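Local coordinates for protein sulfate adenylyltransferase, adenylylsulfate kinase (Thiobacillus denitrificans, PDB 3CR8) that phosphorylates adenosine 5'-phosphosulfate with ATP to give 3'-phosphoadenylyl sulfate, as a hexameric two-domain APS kinase that lacks ATP sulfurylase activity, at residues Gly397-Thr402 with Arg442-Cys447; Gly369-Phe374 with Glu437-Arg442. One frame throughout, in Å; residues are numbered along the deposited sequence.

Interaction 1. Residues Gly397-Thr402 with Arg442-Cys447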
ATOM      1  N   GLY A 397      22.939  16.402   1.476  1.00 42.09           N
ATOM      2  CA  GLY A 397      22.405  15.695   2.625  1.00 41.80           C
ATOM      3  C   GLY A 397      22.444  14.178   2.422  1.00 57.77           C
ATOM      4  O   GLY A 397      22.938  13.666   1.404  1.00 69.44           O
ATOM      5  N   GLY A 398      21.919  13.432   3.382  1.00 51.21           N
ATOM      6  CA  GLY A 398      22.039  11.988   3.299  1.00 63.81           C
ATOM      7  C   GLY A 398      23.385  11.518   3.831  1.00 56.88           C
ATOM      8  O   GLY A 398      23.449  10.745   4.790  1.00 68.99           O
ATOM      9  N   ARG A 399      24.466  11.984   3.217  1.00 47.46           N
ATOM     10  CA  ARG A 399      25.798  11.755   3.773  1.00 50.43           C
ATOM     11  C   ARG A 399      26.419  13.049   4.285  1.00 39.21           C
ATOM     12  O   ARG A 399      26.283  14.098   3.667  1.00 36.64           O
ATOM     13  CB  ARG A 399      26.700  11.083   2.745  1.00 49.20           C
ATOM     14  CG  ARG A 399      26.200   9.698   2.334  1.00 50.95           C
ATOM     15  CD  ARG A 399      26.913   9.203   1.114  1.00 41.44           C
ATOM     16  NE  ARG A 399      26.580  10.033  -0.037  1.00 47.49           N
ATOM     17  CZ  ARG A 399      26.857   9.695  -1.293  1.00 53.20           C
ATOM     18  NH1 ARG A 399      27.489   8.548  -1.553  1.00 40.38           N
ATOM     19  NH2 ARG A 399      26.497  10.498  -2.291  1.00 47.37           N
ATOM     20  N   CYS A 400      27.062  12.974   5.446  1.00 45.61           N
ATOM     21  CA  CYS A 400      27.747  14.134   6.024  1.00 40.76           C
ATOM     22  C   CYS A 400      29.125  14.296   5.382  1.00 47.73           C
ATOM     23  O   CYS A 400      29.809  13.307   5.094  1.00 56.20           O
ATOM     24  CB  CYS A 400      27.881  14.010   7.554  1.00 46.16           C
ATOM     25  SG  CYS A 400      26.366  14.234   8.502  1.00 55.07           S
ATOM     26  N   VAL A 401      29.523  15.548   5.157  1.00 55.85           N
ATOM     27  CA  VAL A 401      30.831  15.865   4.584  1.00 46.49           C
ATOM     28  C   VAL A 401      31.789  16.469   5.605  1.00 44.36           C
ATOM     29  O   VAL A 401      31.423  17.365   6.353  1.00 45.05           O
ATOM     30  CB  VAL A 401      30.693  16.883   3.488  1.00 51.72           C
ATOM     31  CG1 VAL A 401      32.071  17.195   2.926  1.00 52.12           C
ATOM     32  CG2 VAL A 401      29.733  16.377   2.425  1.00 30.74           C
ATOM     33  N   THR A 402      33.016  15.962   5.636  1.00 53.14           N
ATOM     34  CA  THR A 402      34.046  16.505   6.522  1.00 47.59           C
ATOM     35  C   THR A 402      35.252  16.931   5.692  1.00 52.14           C
ATOM     36  O   THR A 402      35.778  16.164   4.874  1.00 47.08           O
ATOM     37  CB  THR A 402      34.506  15.477   7.578  1.00 56.07           C
ATOM     38  OG1 THR A 402      33.440  15.218   8.506  1.00 57.82           O
ATOM     39  CG2 THR A 402      35.730  15.988   8.314  1.00 42.22           C
ATOM     40  N   ARG A 442      29.788   5.685   6.121  1.00 41.59           N
ATOM     41  CA  ARG A 442      28.821   6.225   5.164  1.00 42.05           C
ATOM     42  C   ARG A 442      28.868   7.736   5.036  1.00 49.49           C
ATOM     43  O   ARG A 442      27.885   8.369   4.650  1.00 58.14           O
ATOM     44  CB  ARG A 442      27.387   5.807   5.534  1.00 49.28           C
ATOM     45  CG  ARG A 442      26.716   4.790   4.602  1.00 55.37           C
ATOM     46  CD  ARG A 442      27.745   3.887   3.915  1.00 75.73           C
ATOM     47  NE  ARG A 442      28.053   2.583   4.536  1.00 90.13           N
ATOM     48  CZ  ARG A 442      27.456   2.036   5.600  1.00 88.86           C
ATOM     49  NH1 ARG A 442      26.480   2.667   6.244  1.00 88.35           N
ATOM     50  NH2 ARG A 442      27.846   0.833   6.027  1.00 75.96           N
ATOM     51  N   GLY A 443      30.005   8.332   5.363  1.00 50.80           N
ATOM     52  CA  GLY A 443      30.166   9.764   5.155  1.00 41.82           C
ATOM     53  C   GLY A 443      31.102  10.008   3.985  1.00 43.85           C
ATOM     54  O   GLY A 443      31.678   9.064   3.431  1.00 41.11           O
ATOM     55  N   ILE A 444      31.258  11.269   3.588  1.00 42.49           N
ATOM     56  CA  ILE A 444      32.254  11.587   2.573  1.00 41.73           C
ATOM     57  C   ILE A 444      33.352  12.456   3.169  1.00 53.80           C
ATOM     58  O   ILE A 444      33.063  13.499   3.783  1.00 54.58           O
ATOM     59  CB  ILE A 444      31.670  12.245   1.277  1.00 43.19           C
ATOM     60  CG1 ILE A 444      32.002  13.713   1.204  1.00 49.32           C
ATOM     61  CG2 ILE A 444      30.132  12.074   1.080  1.00 33.00           C
ATOM     62  CD1 ILE A 444      31.294  14.314   0.047  1.00 65.61           C
ATOM     63  N   ALA A 445      34.605  12.016   3.000  1.00 50.28           N
ATOM     64  CA  ALA A 445      35.780  12.729   3.543  1.00 50.03           C
ATOM     65  C   ALA A 445      36.589  13.352   2.432  1.00 51.35           C
ATOM     66  O   ALA A 445      36.919  12.688   1.454  1.00 60.80           O
ATOM     67  CB  ALA A 445      36.678  11.795   4.349  1.00 46.38           C
ATOM     68  N   ILE A 446      36.940  14.621   2.590  1.00 51.90           N
ATOM     69  CA  ILE A 446      37.676  15.337   1.546  1.00 51.65           C
ATOM     70  C   ILE A 446      39.037  15.787   2.033  1.00 55.27           C
ATOM     71  O   ILE A 446      39.124  16.646   2.891  1.00 51.40           O
ATOM     72  CB  ILE A 446      36.919  16.589   1.108  1.00 51.37           C
ATOM     73  CG1 ILE A 446      35.645  16.212   0.361  1.00 46.57           C
ATOM     74  CG2 ILE A 446      37.781  17.449   0.260  1.00 46.09           C
ATOM     75  CD1 ILE A 446      34.678  17.352   0.359  1.00 45.93           C
ATOM     76  N   CYS A 447      40.090  15.215   1.462  1.00 61.10           N
ATOM     77  CA  CYS A 447      41.445  15.424   1.940  1.00 57.72           C
ATOM     78  C   CYS A 447      42.401  15.978   0.916  1.00 70.93           C
ATOM     79  O   CYS A 447      42.413  15.537  -0.227  1.00 77.33           O
ATOM     80  CB  CYS A 447      42.119  14.083   2.189  1.00 48.84           C
ATOM     81  SG  CYS A 447      41.196  13.049   3.217  1.00 82.80           S
TER

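Interaction 2. Residues Gly369-Phe374 with Glu437-Arg442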
ATOM      1  N   GLY A 369      29.918   5.583   1.387  1.00 53.12           N
ATOM      2  CA  GLY A 369      30.850   6.614   1.767  1.00 40.40           C
ATOM      3  C   GLY A 369      31.991   6.593   0.800  1.00 44.87           C
ATOM      4  O   GLY A 369      32.202   5.618   0.096  1.00 49.82           O
ATOM      5  N   PHE A 370      32.712   7.695   0.748  1.00 43.84           N
ATOM      6  CA  PHE A 370      33.868   7.798  -0.111  1.00 34.08           C
ATOM      7  C   PHE A 370      34.678   9.019   0.282  1.00 53.59           C
ATOM      8  O   PHE A 370      34.128  10.040   0.760  1.00 41.47           O
ATOM      9  CB  PHE A 370      33.458   7.908  -1.556  1.00 37.22           C
ATOM     10  CG  PHE A 370      32.604   9.119  -1.868  1.00 40.49           C
ATOM     11  CD1 PHE A 370      31.252   9.112  -1.610  1.00 39.05           C
ATOM     12  CD2 PHE A 370      33.151  10.237  -2.476  1.00 43.96           C
ATOM     13  CE1 PHE A 370      30.477  10.201  -1.910  1.00 45.75           C
ATOM     14  CE2 PHE A 370      32.374  11.337  -2.780  1.00 38.84           C
ATOM     15  CZ  PHE A 370      31.041  11.322  -2.496  1.00 44.31           C
ATOM     16  N   THR A 371      35.995   8.917   0.116  1.00 54.20           N
ATOM     17  CA  THR A 371      36.835  10.081   0.342  1.00 48.51           C
ATOM     18  C   THR A 371      37.271  10.595  -1.023  1.00 48.90           C
ATOM     19  O   THR A 371      37.463   9.822  -1.970  1.00 62.31           O
ATOM     20  CB  THR A 371      38.060   9.820   1.271  1.00 37.81           C
ATOM     21  OG1 THR A 371      39.156   9.342   0.500  1.00 61.06           O
ATOM     22  CG2 THR A 371      37.759   8.812   2.314  1.00 41.76           C
ATOM     23  N   VAL A 372      37.368  11.908  -1.134  1.00 50.91           N
ATOM     24  CA  VAL A 372      37.919  12.549  -2.317  1.00 54.82           C
ATOM     25  C   VAL A 372      39.300  13.016  -1.905  1.00 57.24           C
ATOM     26  O   VAL A 372      39.438  13.840  -1.001  1.00 58.28           O
ATOM     27  CB  VAL A 372      37.095  13.784  -2.740  1.00 50.31           C
ATOM     28  CG1 VAL A 372      37.886  14.632  -3.683  1.00 52.20           C
ATOM     29  CG2 VAL A 372      35.783  13.374  -3.372  1.00 39.55           C
ATOM     30  N   PHE A 373      40.319  12.471  -2.553  1.00 61.93           N
ATOM     31  CA  PHE A 373      41.704  12.684  -2.153  1.00 56.68           C
ATOM     32  C   PHE A 373      42.450  13.509  -3.210  1.00 57.20           C
ATOM     33  O   PHE A 373      42.836  12.995  -4.268  1.00 68.29           O
ATOM     34  CB  PHE A 373      42.380  11.324  -1.959  1.00 52.32           C
ATOM     35  CG  PHE A 373      43.541  11.359  -1.033  1.00 70.75           C
ATOM     36  CD1 PHE A 373      44.784  11.820  -1.463  1.00 71.53           C
ATOM     37  CD2 PHE A 373      43.396  10.934   0.273  1.00 65.17           C
ATOM     38  CE1 PHE A 373      45.854  11.848  -0.604  1.00 61.03           C
ATOM     39  CE2 PHE A 373      44.457  10.957   1.133  1.00 70.64           C
ATOM     40  CZ  PHE A 373      45.695  11.417   0.694  1.00 75.47           C
ATOM     41  N   PHE A 374      42.625  14.797  -2.952  1.00 53.51           N
ATOM     42  CA  PHE A 374      43.329  15.671  -3.887  1.00 50.41           C
ATOM     43  C   PHE A 374      44.839  15.494  -3.754  1.00 65.28           C
ATOM     44  O   PHE A 374      45.388  15.553  -2.655  1.00 77.49           O
ATOM     45  CB  PHE A 374      43.027  17.145  -3.595  1.00 60.15           C
ATOM     46  CG  PHE A 374      41.615  17.574  -3.899  1.00 62.69           C
ATOM     47  CD1 PHE A 374      40.567  17.223  -3.060  1.00 57.71           C
ATOM     48  CD2 PHE A 374      41.342  18.385  -4.996  1.00 67.46           C
ATOM     49  CE1 PHE A 374      39.272  17.639  -3.316  1.00 47.38           C
ATOM     50  CE2 PHE A 374      40.037  18.813  -5.271  1.00 61.10           C
ATOM     51  CZ  PHE A 374      39.005  18.429  -4.422  1.00 58.81           C
ATOM     52  N   GLU A 437      37.603   5.938   8.473  1.00 49.08           N
ATOM     53  CA  GLU A 437      36.532   5.827   9.448  1.00 44.32           C
ATOM     54  C   GLU A 437      35.339   6.637   8.973  1.00 47.20           C
ATOM     55  O   GLU A 437      34.198   6.141   9.045  1.00 48.78           O
ATOM     56  CB  GLU A 437      36.983   6.230  10.852  1.00 35.32           C
ATOM     57  CG  GLU A 437      37.939   5.262  11.490  1.00 39.48           C
ATOM     58  CD  GLU A 437      37.257   4.025  12.067  1.00 59.86           C
ATOM     59  OE1 GLU A 437      36.264   4.166  12.825  1.00 59.38           O
ATOM     60  OE2 GLU A 437      37.729   2.905  11.776  1.00 60.32           O
ATOM     61  N   ILE A 438      35.572   7.857   8.481  1.00 28.03           N
ATOM     62  CA  ILE A 438      34.428   8.613   7.971  1.00 38.08           C
ATOM     63  C   ILE A 438      33.674   7.826   6.873  1.00 49.81           C
ATOM     64  O   ILE A 438      32.444   7.842   6.806  1.00 49.06           O
ATOM     65  CB  ILE A 438      34.788  10.002   7.430  1.00 37.18           C
ATOM     66  CG1 ILE A 438      35.579  10.791   8.447  1.00 49.84           C
ATOM     67  CG2 ILE A 438      33.543  10.784   7.145  1.00 41.35           C
ATOM     68  CD1 ILE A 438      34.848  10.937   9.721  1.00 53.93           C
ATOM     69  N   THR A 439      34.404   7.136   6.009  1.00 43.11           N
ATOM     70  CA  THR A 439      33.765   6.524   4.860  1.00 41.97           C
ATOM     71  C   THR A 439      33.144   5.147   5.172  1.00 47.91           C
ATOM     72  O   THR A 439      32.013   4.870   4.762  1.00 51.95           O
ATOM     73  CB  THR A 439      34.675   6.570   3.578  1.00 44.59           C
ATOM     74  OG1 THR A 439      34.790   5.262   2.993  1.00 53.72           O
ATOM     75  CG2 THR A 439      36.038   7.079   3.920  1.00 38.87           C
ATOM     76  N   LYS A 440      33.880   4.302   5.887  1.00 44.64           N
ATOM     77  CA  LYS A 440      33.315   3.111   6.513  1.00 43.95           C
ATOM     78  C   LYS A 440      31.902   3.408   7.052  1.00 43.55           C
ATOM     79  O   LYS A 440      30.970   2.656   6.823  1.00 41.77           O
ATOM     80  CB  LYS A 440      34.236   2.662   7.651  1.00 42.42           C
ATOM     81  CG  LYS A 440      33.681   1.606   8.616  1.00 41.15           C
ATOM     82  CD  LYS A 440      34.390   1.735   9.939  1.00 39.11           C
ATOM     83  CE  LYS A 440      34.460   0.469  10.761  1.00 53.57           C
ATOM     84  NZ  LYS A 440      35.590   0.631  11.767  1.00 48.01           N
ATOM     85  N   ASN A 441      31.752   4.532   7.737  1.00 43.14           N
ATOM     86  CA  ASN A 441      30.493   4.926   8.341  1.00 37.03           C
ATOM     87  C   ASN A 441      29.540   5.701   7.427  1.00 47.01           C
ATOM     88  O   ASN A 441      28.598   6.329   7.919  1.00 55.65           O
ATOM     89  CB  ASN A 441      30.758   5.750   9.602  1.00 33.43           C
ATOM     90  CG  ASN A 441      30.513   4.973  10.844  1.00 56.13           C
ATOM     91  OD1 ASN A 441      29.396   4.482  11.063  1.00 59.45           O
ATOM     92  ND2 ASN A 441      31.551   4.838  11.684  1.00 48.63           N
ATOM     93  N   ARG A 442      29.788   5.685   6.121  1.00 41.59           N
ATOM     94  CA  ARG A 442      28.821   6.225   5.164  1.00 42.05           C
ATOM     95  C   ARG A 442      28.868   7.736   5.036  1.00 49.49           C
ATOM     96  O   ARG A 442      27.885   8.369   4.650  1.00 58.14           O
ATOM     97  CB  ARG A 442      27.387   5.807   5.534  1.00 49.28           C
ATOM     98  CG  ARG A 442      26.716   4.790   4.602  1.00 55.37           C
ATOM     99  CD  ARG A 442      27.745   3.887   3.915  1.00 75.73           C
ATOM    100  NE  ARG A 442      28.053   2.583   4.536  1.00 90.13           N
ATOM    101  CZ  ARG A 442      27.456   2.036   5.600  1.00 88.86           C
ATOM    102  NH1 ARG A 442      26.480   2.667   6.244  1.00 88.35           N
ATOM    103  NH2 ARG A 442      27.846   0.833   6.027  1.00 75.96           N
TER

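Interaction 1. Residues Gly397-Thr402 with Arg442-Cys447
The guanidinium of Arg399 has the CG2 methyl of Ile444 over one face. Its NH1 is hydrogen-bonded to Gln368 O and its NH2 to Tyr542 O, which fixes how the group is turned. The chain bends at chi3 (-66°) to bring it there. Closer to the backbone, Arg399 CB lies 3.9 Å from Ile444 CG2, and CG passes beside the carbonyl O of Arg442. Beyond this point the two segments pair as parallel strands. Ile444 N donates to Cys400 O, Thr402 N to Ile444 O, and Ile446 N to Thr402 O, all nearly straight at 2.9 to 3.1 Å. Val401 and Ile444 share one face of the sheet. Val401 CG1 is anti to the backbone N (chi1 179°) and reaches Ile446 CD1 at 3.7 Å. Val401 CG2 meets Ile444 CD1 at 3.5 Å. With an alanine in place of Ile444, the space beside the two Val401 methyls would probably be left unfilled, and the guanidinium of Arg399 would lose the CG2 methyl over one face. On the other face, Thr402 sits beside Ala445, and its OG1 bonds to Glu437 and Lys440 of the second subunit. In this parallel P-loop kinase sheet, 401-404 is an outermost strand within the chain and 444-447 its inner neighbour, followed by 370-376. Helix 380-394 covers Val401, Ile444 and Ile446. Helix 421-440 covers Ala445 and Cys447 on the opposite face.

Interaction 2. Residues Gly369-Phe374 with Glu437-Arg442
Thr439, in the last turn of helix 421-440, packs against the start of strand 370-376. Its CB lies 3.6 Å from Phe370 N, and its OG1 comes near the carbonyl of Gly369. The contact of its CG2 with CG2 of Thr371 is modelled too short and is doubtful. Gly369 has no side chain here, and its CA packs beside Thr439 O at 3.7 Å. Arg442 CD also lies 3.7 Å from Gly369 N. Arg442 itself is set by the helix terminus. It has positive phi and is the C-prime residue of a Schellman motif. Its N bonds to Thr439 O at 2.7 Å, and Gly443 N bonds to Ile438 O. Lys440 O sits above the guanidinium of Arg442, nearer its edge than its centre. Lys440 NZ reaches back about one turn to Glu437 OE2, a salt bridge of 3.1 Å. The amine comes from the syn side, 27° out of the carboxylate plane. Both residues also bond to Thr402 of the second subunit. The strand is held by strands on either side through backbone hydrogen bonds, Phe370 with Gly443 and Ala445, Thr371 with Gly469 and Val471. The Phe370 side chain leaves away from the helix, and its ring meets that of Tyr542. Helix 421-440 belongs to the beta-alpha-beta crossover from strand 401-404 to strand 444-447, and its end packs on the central strand of the P-loop kinase sheet. No polar bond joins the two segments. The backbone groups named here bond within the helix end or the sheet, so the contact is probably held by apolar and backbone packing.

In the fold
The two contacts lie about 7 Å apart, centre to centre, in the APS kinase domain. They alternate along the chain: 369-374, 397-402, 437-442, then 442-447. Arg442 belongs to both, because it joins helix 421-440 to strand 444-447. That strand lies between 401-404 and 370-376 in a parallel five-stranded sheet with strand order 2-3-1-4-5. Interaction 1 pairs it with the outer strand, and interaction 2 packs the preceding helix on the central one. Ala445 O to Val372 N (2.7 Å) is a probable hydrogen bond between them. Strand 370-376 leads into the predicted ATP-binding P-loop. Both contacts also touch the second subunit, so this core and the subunit interface share residues.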